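PDB 4S1P: SGNH hydrolase-type esterase domain-containing protein from Slackia heliotrinireducens DSM 20476, which is of unknown function but probably acts as an SGNH-type hydrolase that cleaves ester bonds. Local coordinates for residues V102-W107 with L178-T183; S12-T15 with M19-M22; A114-V117 with S122-D125. All coordinates share one frame; numbering follows the deposited sequence. Where two conformers were deposited one is given.

Interaction 1 (V102-W107 with L178-T183); sequences VIYGTW and LVLAET
Carbon atoms of V102, Y104, L180 and T183 form this buried helix-on-sheet contact, in which the C-terminal helix 170-184 lies against one side of the parallel sheet at strand 100-105. Helix and strand run nearly antiparallel, at 157° between their short axes, with a closest axial separation of 9.8 Å. L180 contributes the largest share. Its two methyls divide the work: CD1 stands over the centre of the Y104 ring, 4.3 Å from the centroid and only 10° off the ring normal, a CH-pi contact with the face, while CD2 lies 4.2 Å from Y104 CB and also meets CG1 of V102. The opposite face of the ring carries T106 CG2, offset toward the rim, so the phenol is sandwiched between two methyl groups. V102 sets its CG1 anti to the backbone N (chi1 176°), which brings that branch toward the helix, 4.2 Å from CG2 of T183; V102 and T183 lie alongside each other, heading opposite ways. At the far end of the ring, Y104 OH is hydrogen-bonded to L13 O, which anchors the hydroxyl end of the ring to the backbone of helix 12-15. I103, the alternate strand residue, points away and packs on F134 and A137 of helix 123-141. A parallel sheet with helices on both sides is the three-layer alpha/beta/alpha sandwich of the SGNH hydrolases.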
loop_
_atom_site.group_PDB
_atom_site.type_symbol
_atom_site.label_atom_id
_atom_site.label_comp_id
_atom_site.label_asym_id
_atom_site.label_seq_id
_atom_site.Cartn_x
_atom_site.Cartn_y
_atom_site.Cartn_z
ATOM N N VAL A 102 0.056 -7.955 -4.191
ATOM C CA VAL A 102 0.026 -6.676 -4.898
ATOM C C VAL A 102 0.648 -5.625 -3.994
ATOM O O VAL A 102 0.231 -5.502 -2.847
ATOM C CB VAL A 102 -1.427 -6.264 -5.255
ATOM C CG1 VAL A 102 -1.488 -4.898 -5.901
ATOM C CG2 VAL A 102 -2.066 -7.308 -6.165
ATOM N N ILE A 103 1.618 -4.874 -4.510
ATOM C CA ILE A 103 2.171 -3.776 -3.771
ATOM C C ILE A 103 1.357 -2.517 -4.086
ATOM O O ILE A 103 1.230 -2.134 -5.253
ATOM C CB ILE A 103 3.648 -3.538 -4.136
ATOM C CG1 ILE A 103 4.505 -4.706 -3.631
ATOM C CG2 ILE A 103 4.143 -2.190 -3.613
ATOM C CD1 ILE A 103 5.837 -4.782 -4.322
ATOM N N TYR A 104 0.826 -1.866 -3.050
ATOM C CA TYR A 104 0.191 -0.544 -3.195
ATOM C C TYR A 104 1.375 0.432 -3.091
ATOM O O TYR A 104 1.836 0.771 -1.989
ATOM C CB TYR A 104 -0.861 -0.377 -2.124
ATOM C CG TYR A 104 -1.537 0.997 -1.979
ATOM C CD1 TYR A 104 -1.258 2.089 -2.808
ATOM C CD2 TYR A 104 -2.468 1.175 -0.992
ATOM C CE1 TYR A 104 -1.861 3.341 -2.580
ATOM C CE2 TYR A 104 -3.065 2.390 -0.750
ATOM C CZ TYR A 104 -2.778 3.475 -1.553
ATOM O OH TYR A 104 -3.348 4.697 -1.296
ATOM N N GLY A 105 1.920 0.810 -4.249
ATOM C CA GLY A 105 3.062 1.718 -4.273
ATOM C C GLY A 105 2.521 3.115 -3.983
ATOM O O GLY A 105 1.636 3.601 -4.668
ATOM N N THR A 106 3.029 3.756 -2.967
ATOM C CA THR A 106 2.618 5.098 -2.625
ATOM C C THR A 106 3.672 6.129 -3.103
ATOM O O THR A 106 4.626 5.830 -3.816
ATOM C CB THR A 106 2.343 5.203 -1.111
ATOM O OG1 THR A 106 3.568 5.028 -0.366
ATOM C CG2 THR A 106 1.302 4.161 -0.634
ATOM N N TRP A 107 3.435 7.363 -2.701
ATOM C CA TRP A 107 4.040 8.534 -3.304
ATOM C C TRP A 107 5.041 9.179 -2.339
ATOM O O TRP A 107 4.894 9.076 -1.117
ATOM C CB TRP A 107 2.919 9.540 -3.675
ATOM C CG TRP A 107 1.947 9.687 -2.578
ATOM C CD1 TRP A 107 2.056 10.500 -1.495
ATOM C CD2 TRP A 107 0.733 8.954 -2.412
ATOM N NE1 TRP A 107 0.997 10.312 -0.652
ATOM C CE2 TRP A 107 0.170 9.358 -1.191
ATOM C CE3 TRP A 107 0.082 7.947 -3.158
ATOM C CZ2 TRP A 107 -1.015 8.822 -0.708
ATOM C CZ3 TRP A 107 -1.084 7.419 -2.664
ATOM C CH2 TRP A 107 -1.619 7.847 -1.457
ATOM N N LEU A 178 -8.232 3.637 -8.692
ATOM C CA LEU A 178 -8.209 3.356 -10.138
ATOM C C LEU A 178 -6.939 2.613 -10.546
ATOM O O LEU A 178 -6.975 1.662 -11.340
ATOM C CB LEU A 178 -8.356 4.647 -10.953
ATOM C CG LEU A 178 -9.718 5.318 -10.892
ATOM C CD1 LEU A 178 -9.562 6.716 -11.457
ATOM C CD2 LEU A 178 -10.788 4.512 -11.613
ATOM N N VAL A 179 -5.808 3.001 -9.959
ATOM C CA VAL A 179 -4.566 2.313 -10.246
ATOM C C VAL A 179 -4.594 0.851 -9.742
ATOM O O VAL A 179 -4.183 -0.084 -10.415
ATOM C CB VAL A 179 -3.376 3.098 -9.633
ATOM C CG1 VAL A 179 -2.082 2.331 -9.789
ATOM C CG2 VAL A 179 -3.218 4.481 -10.290
ATOM N N LEU A 180 -5.060 0.677 -8.515
ATOM C CA LEU A 180 -5.184 -0.655 -7.945
ATOM C C LEU A 180 -6.148 -1.511 -8.773
ATOM O O LEU A 180 -5.860 -2.671 -9.045
ATOM C CB LEU A 180 -5.619 -0.603 -6.472
ATOM C CG LEU A 180 -4.535 -0.174 -5.497
ATOM C CD1 LEU A 180 -5.143 0.425 -4.230
ATOM C CD2 LEU A 180 -3.610 -1.329 -5.172
ATOM N N ALA A 181 -7.276 -0.934 -9.182
ATOM C CA ALA A 181 -8.244 -1.662 -9.998
ATOM C C ALA A 181 -7.638 -2.094 -11.342
ATOM O O ALA A 181 -7.875 -3.197 -11.816
ATOM C CB ALA A 181 -9.483 -0.807 -10.208
ATOM N N GLU A 182 -6.858 -1.217 -11.961
ATOM C CA GLU A 182 -6.181 -1.547 -13.211
ATOM C C GLU A 182 -5.201 -2.695 -13.030
ATOM O O GLU A 182 -5.121 -3.624 -13.862
ATOM C CB GLU A 182 -5.467 -0.329 -13.829
ATOM C CG GLU A 182 -4.732 -0.674 -15.115
ATOM C CD GLU A 182 -4.742 0.449 -16.129
ATOM O OE1 GLU A 182 -4.751 0.144 -17.343
ATOM O OE2 GLU A 182 -4.754 1.630 -15.724
ATOM N N THR A 183 -4.485 -2.645 -11.919
ATOM C CA THR A 183 -3.504 -3.666 -11.606
ATOM C C THR A 183 -4.156 -5.064 -11.417
ATOM O O THR A 183 -3.625 -6.089 -11.899
ATOM C CB THR A 183 -2.688 -3.233 -10.356
ATOM O OG1 THR A 183 -2.050 -1.974 -10.594
ATOM C CG2 THR A 183 -1.623 -4.237 -10.006
#

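Interaction 2 (S12-T15 with M19-M22); sequences SLTT and MPDM
T14 meets M19 and P20 where the short helix 12-15, which follows the first strand of the SGNH fold, gives way to helix 19-27. The segment begins at S12, which with D164 and H167 has the geometry of a Ser-His-Asp triad and is probably the nucleophile. The contact is mostly one of carbon against a backbone carbonyl. T14 O is buried with no hydrogen-bonding partner in the model; instead, CD of P20 lies 3.1 Å from it and CB of M19, a selenomethionine, 3.5 Å. The M19 chain leaves with CG anti to the backbone N (chi1 -170°) and then bends at both following torsions, which brings CE back to 3.7 Å from T14 O, beside T14 CA.

Side chain meets side chain at the pyrrolidine, whose CG touches T14 CG2 at 4.0 Å and whose other neighbours include V31, V33 and M8 of the sheet. Without the CG and CD of the ring, as with an alanine here, the T14 carbonyl would probably lose much of its carbon cover and a gap would open beside T14 CG2.

Polar groups are engaged elsewhere: the T14 hydroxyl with Q70 OE1, and the backbone N of L13 with N11 OD1. The P20 ring also reaches the next residue, its CD lying 4.0 Å from T15 CA.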
loop_
_atom_site.group_PDB
_atom_site.type_symbol
_atom_site.label_atom_id
_atom_site.label_comp_id
_atom_site.label_asym_id
_atom_site.label_seq_id
_atom_site.Cartn_x
_atom_site.Cartn_y
_atom_site.Cartn_z
ATOM N N SER A 12 -3.918 4.514 7.170
ATOM C CA SER A 12 -4.853 5.489 6.620
ATOM C C SER A 12 -4.631 5.790 5.132
ATOM O O SER A 12 -5.559 6.244 4.467
ATOM C CB SER A 12 -4.874 6.779 7.455
ATOM O OG SER A 12 -3.773 7.557 7.135
ATOM N N LEU A 13 -3.449 5.498 4.555
ATOM C CA LEU A 13 -3.325 5.702 3.100
ATOM C C LEU A 13 -4.217 4.740 2.317
ATOM O O LEU A 13 -4.612 5.016 1.161
ATOM C CB LEU A 13 -1.873 5.622 2.632
ATOM C CG LEU A 13 -1.020 6.888 2.818
ATOM C CD1 LEU A 13 -0.819 7.254 4.267
ATOM C CD2 LEU A 13 0.283 6.731 2.073
ATOM N N THR A 14 -4.549 3.618 2.943
ATOM C CA THR A 14 -5.510 2.681 2.373
ATOM C C THR A 14 -6.944 3.056 2.731
ATOM O O THR A 14 -7.799 3.045 1.860
ATOM C CB THR A 14 -5.205 1.249 2.865
ATOM O OG1 THR A 14 -3.997 0.807 2.246
ATOM C CG2 THR A 14 -6.318 0.265 2.465
ATOM N N THR A 15 -7.218 3.388 3.992
ATOM C CA THR A 15 -8.601 3.520 4.436
ATOM C C THR A 15 -9.184 4.895 4.167
ATOM O O THR A 15 -10.421 5.008 4.105
ATOM C CB THR A 15 -8.749 3.213 5.923
ATOM O OG1 THR A 15 -7.881 4.055 6.687
ATOM C CG2 THR A 15 -8.436 1.764 6.219
HETATM N N MSE A 19 -11.606 4.616 0.318
HETATM C CA MSE A 19 -10.962 4.043 -0.849
HETATM C C MSE A 19 -11.220 2.532 -1.034
HETATM O O MSE A 19 -11.457 2.108 -2.136
HETATM C CB MSE A 19 -9.481 4.388 -0.856
HETATM C CG MSE A 19 -8.811 4.025 -2.166
HETATM SE SE MSE A 19 -8.168 2.161 -2.283
HETATM C CE MSE A 19 -6.406 2.493 -1.524
ATOM N N PRO A 20 -11.199 1.722 0.048
ATOM C CA PRO A 20 -11.481 0.294 -0.142
ATOM C C PRO A 20 -12.871 0.061 -0.742
ATOM O O PRO A 20 -13.030 -0.833 -1.561
ATOM C CB PRO A 20 -11.315 -0.278 1.253
ATOM C CG PRO A 20 -10.294 0.633 1.873
ATOM C CD PRO A 20 -10.735 2.000 1.410
ATOM N N ASP A 21 -13.854 0.853 -0.304
ATOM C CA ASP A 21 -15.217 0.772 -0.848
ATOM C C ASP A 21 -15.220 1.127 -2.354
ATOM O O ASP A 21 -15.915 0.501 -3.157
ATOM C CB ASP A 21 -16.122 1.761 -0.107
ATOM C CG ASP A 21 -16.570 1.291 1.267
ATOM O OD1 ASP A 21 -16.415 0.115 1.635
ATOM O OD2 ASP A 21 -17.168 2.132 1.980
HETATM N N MSE A 22 -14.441 2.131 -2.730
HETATM C CA MSE A 22 -14.309 2.522 -4.131
HETATM C C MSE A 22 -13.707 1.392 -4.932
HETATM O O MSE A 22 -14.167 1.039 -6.017
HETATM C CB MSE A 22 -13.488 3.799 -4.348
HETATM C CG MSE A 22 -14.157 5.021 -3.769
HETATM SE SE MSE A 22 -13.381 6.731 -4.385
HETATM C CE MSE A 22 -11.820 6.646 -3.308
#

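Interaction 3 (A114-V117 with S122-D125); sequences AKLV and SHDD
S122 OG accepts a hydrogen bond from D125 N at 2.9 Å, with an N-H...O angle of 153°, and so caps the first turn of helix 123-141. S122 is the N-cap residue, and its hydroxyl oxygen takes the place of a carbonyl that the helix start lacks. The cap fixes the beginning of the helix just where L116 of the preceding helix 114-119 meets it. L116 and H123 carry that meeting, a small apolar one. L116 holds CG anti to its own N (chi1 -177°), which sends the isobutyl group out toward the neighbouring helix. The CD2 branch does the touching: it lies 3.9 Å from CA of H123 and 4.0 Å from CB, and it also approaches the imidazole near its plane, at the edge, 4.1 Å from ring atom CD2. The methyl therefore sits in the corner between the helix backbone and the imidazole rim, not over a ring face. The other branch, CD1, is only loosely placed against S122 O, at 4.4 Å. The leucine side chain runs roughly perpendicular to that of the histidine, and the H123 side chain also packs on P108 and A111.

Two charged neighbours, D125 and K115, have partners beyond the contact. D125 OD1 forms a salt bridge with R129 NE, one turn further along helix 123-141. K115, the neighbour of L116 in sequence, reaches away from H123 to a salt bridge with D164 OD2, a residue of the probable triad, and its chain also packs on H167. The arrangement is that of two consecutive helices joined by a short loop, the second opened by a serine N-cap, in the connection that follows strand 100-105 of the alpha/beta/alpha fold.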
loop_
_atom_site.group_PDB
_atom_site.type_symbol
_atom_site.label_atom_id
_atom_site.label_comp_id
_atom_site.label_asym_id
_atom_site.label_seq_id
_atom_site.Cartn_x
_atom_site.Cartn_y
_atom_site.Cartn_z
ATOM N N ALA A 114 5.772 20.035 5.819
ATOM C CA ALA A 114 6.391 19.889 7.123
ATOM C C ALA A 114 6.875 18.496 7.450
ATOM O O ALA A 114 7.956 18.318 8.013
ATOM C CB ALA A 114 5.435 20.369 8.192
ATOM N N LYS A 115 6.108 17.475 7.043
ATOM C CA LYS A 115 6.485 16.131 7.389
ATOM C C LYS A 115 7.756 15.723 6.644
ATOM O O LYS A 115 8.582 14.972 7.162
ATOM C CB LYS A 115 5.290 15.174 7.207
ATOM C CG LYS A 115 4.238 15.375 8.317
ATOM C CD LYS A 115 2.896 14.720 8.043
ATOM C CE LYS A 115 1.916 15.019 9.161
ATOM N NZ LYS A 115 0.640 14.263 8.972
ATOM N N LEU A 116 7.946 16.263 5.446
ATOM C CA LEU A 116 9.149 15.969 4.709
ATOM C C LEU A 116 10.341 16.759 5.308
ATOM O O LEU A 116 11.457 16.232 5.435
ATOM C CB LEU A 116 8.918 16.318 3.233
ATOM C CG LEU A 116 10.064 15.995 2.300
ATOM C CD1 LEU A 116 10.575 14.582 2.417
ATOM C CD2 LEU A 116 9.648 16.303 0.878
ATOM N N VAL A 117 10.110 18.019 5.678
ATOM C CA VAL A 117 11.143 18.795 6.354
ATOM C C VAL A 117 11.670 18.059 7.577
ATOM O O VAL A 117 12.913 17.986 7.783
ATOM C CB VAL A 117 10.620 20.187 6.759
ATOM C CG1 VAL A 117 11.630 20.934 7.652
ATOM C CG2 VAL A 117 10.248 20.978 5.518
ATOM N N SER A 122 15.553 15.205 1.121
ATOM C CA SER A 122 15.048 16.006 0.008
ATOM C C SER A 122 13.905 15.308 -0.718
ATOM O O SER A 122 13.740 14.082 -0.612
ATOM C CB SER A 122 16.172 16.326 -0.987
ATOM O OG SER A 122 16.496 15.188 -1.758
ATOM N N HIS A 123 13.094 16.094 -1.424
ATOM C CA HIS A 123 12.007 15.537 -2.194
ATOM C C HIS A 123 12.538 14.561 -3.267
ATOM O O HIS A 123 11.994 13.480 -3.475
ATOM C CB HIS A 123 11.163 16.635 -2.828
ATOM C CG HIS A 123 9.991 16.101 -3.558
ATOM N ND1 HIS A 123 9.967 15.886 -4.918
ATOM C CD2 HIS A 123 8.815 15.651 -3.079
ATOM C CE1 HIS A 123 8.808 15.335 -5.243
ATOM N NE2 HIS A 123 8.082 15.228 -4.146
ATOM N N ASP A 124 13.619 14.940 -3.942
ATOM C CA ASP A 124 14.231 14.039 -4.943
ATOM C C ASP A 124 14.717 12.740 -4.298
ATOM O O ASP A 124 14.520 11.649 -4.849
ATOM C CB ASP A 124 15.389 14.698 -5.690
ATOM C CG ASP A 124 14.950 15.569 -6.850
ATOM O OD1 ASP A 124 13.790 15.521 -7.298
ATOM O OD2 ASP A 124 15.825 16.316 -7.322
ATOM N N ASP A 125 15.346 12.846 -3.121
ATOM C CA ASP A 125 15.896 11.655 -2.451
ATOM C C ASP A 125 14.745 10.728 -2.061
ATOM O O ASP A 125 14.781 9.520 -2.322
ATOM C CB ASP A 125 16.699 12.092 -1.221
ATOM C CG ASP A 125 17.444 10.967 -0.501
ATOM O OD1 ASP A 125 17.769 9.950 -1.101
ATOM O OD2 ASP A 125 17.818 11.164 0.690
#

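How the interactions relate
Interactions 1 and 2 belong to the buried body of the molecule and touch each other: CE of M19 packs on the Y104 ring and on CD1 of L180. The centre of interaction 3 lies about 20 Å from the centre of the chain, and this contact touches neither of the others and is only partly buried, with L116 its buried residue. Its first helix nevertheless follows strand 100-105 in sequence, and both its segments are nested in the loop closed by interaction 1. The chemistry changes with place. A leucine methyl covers a ring face in interaction 1, carbons shield a buried carbonyl in interaction 2, and at the periphery a leucine joins two helices beside a capping hydroxyl.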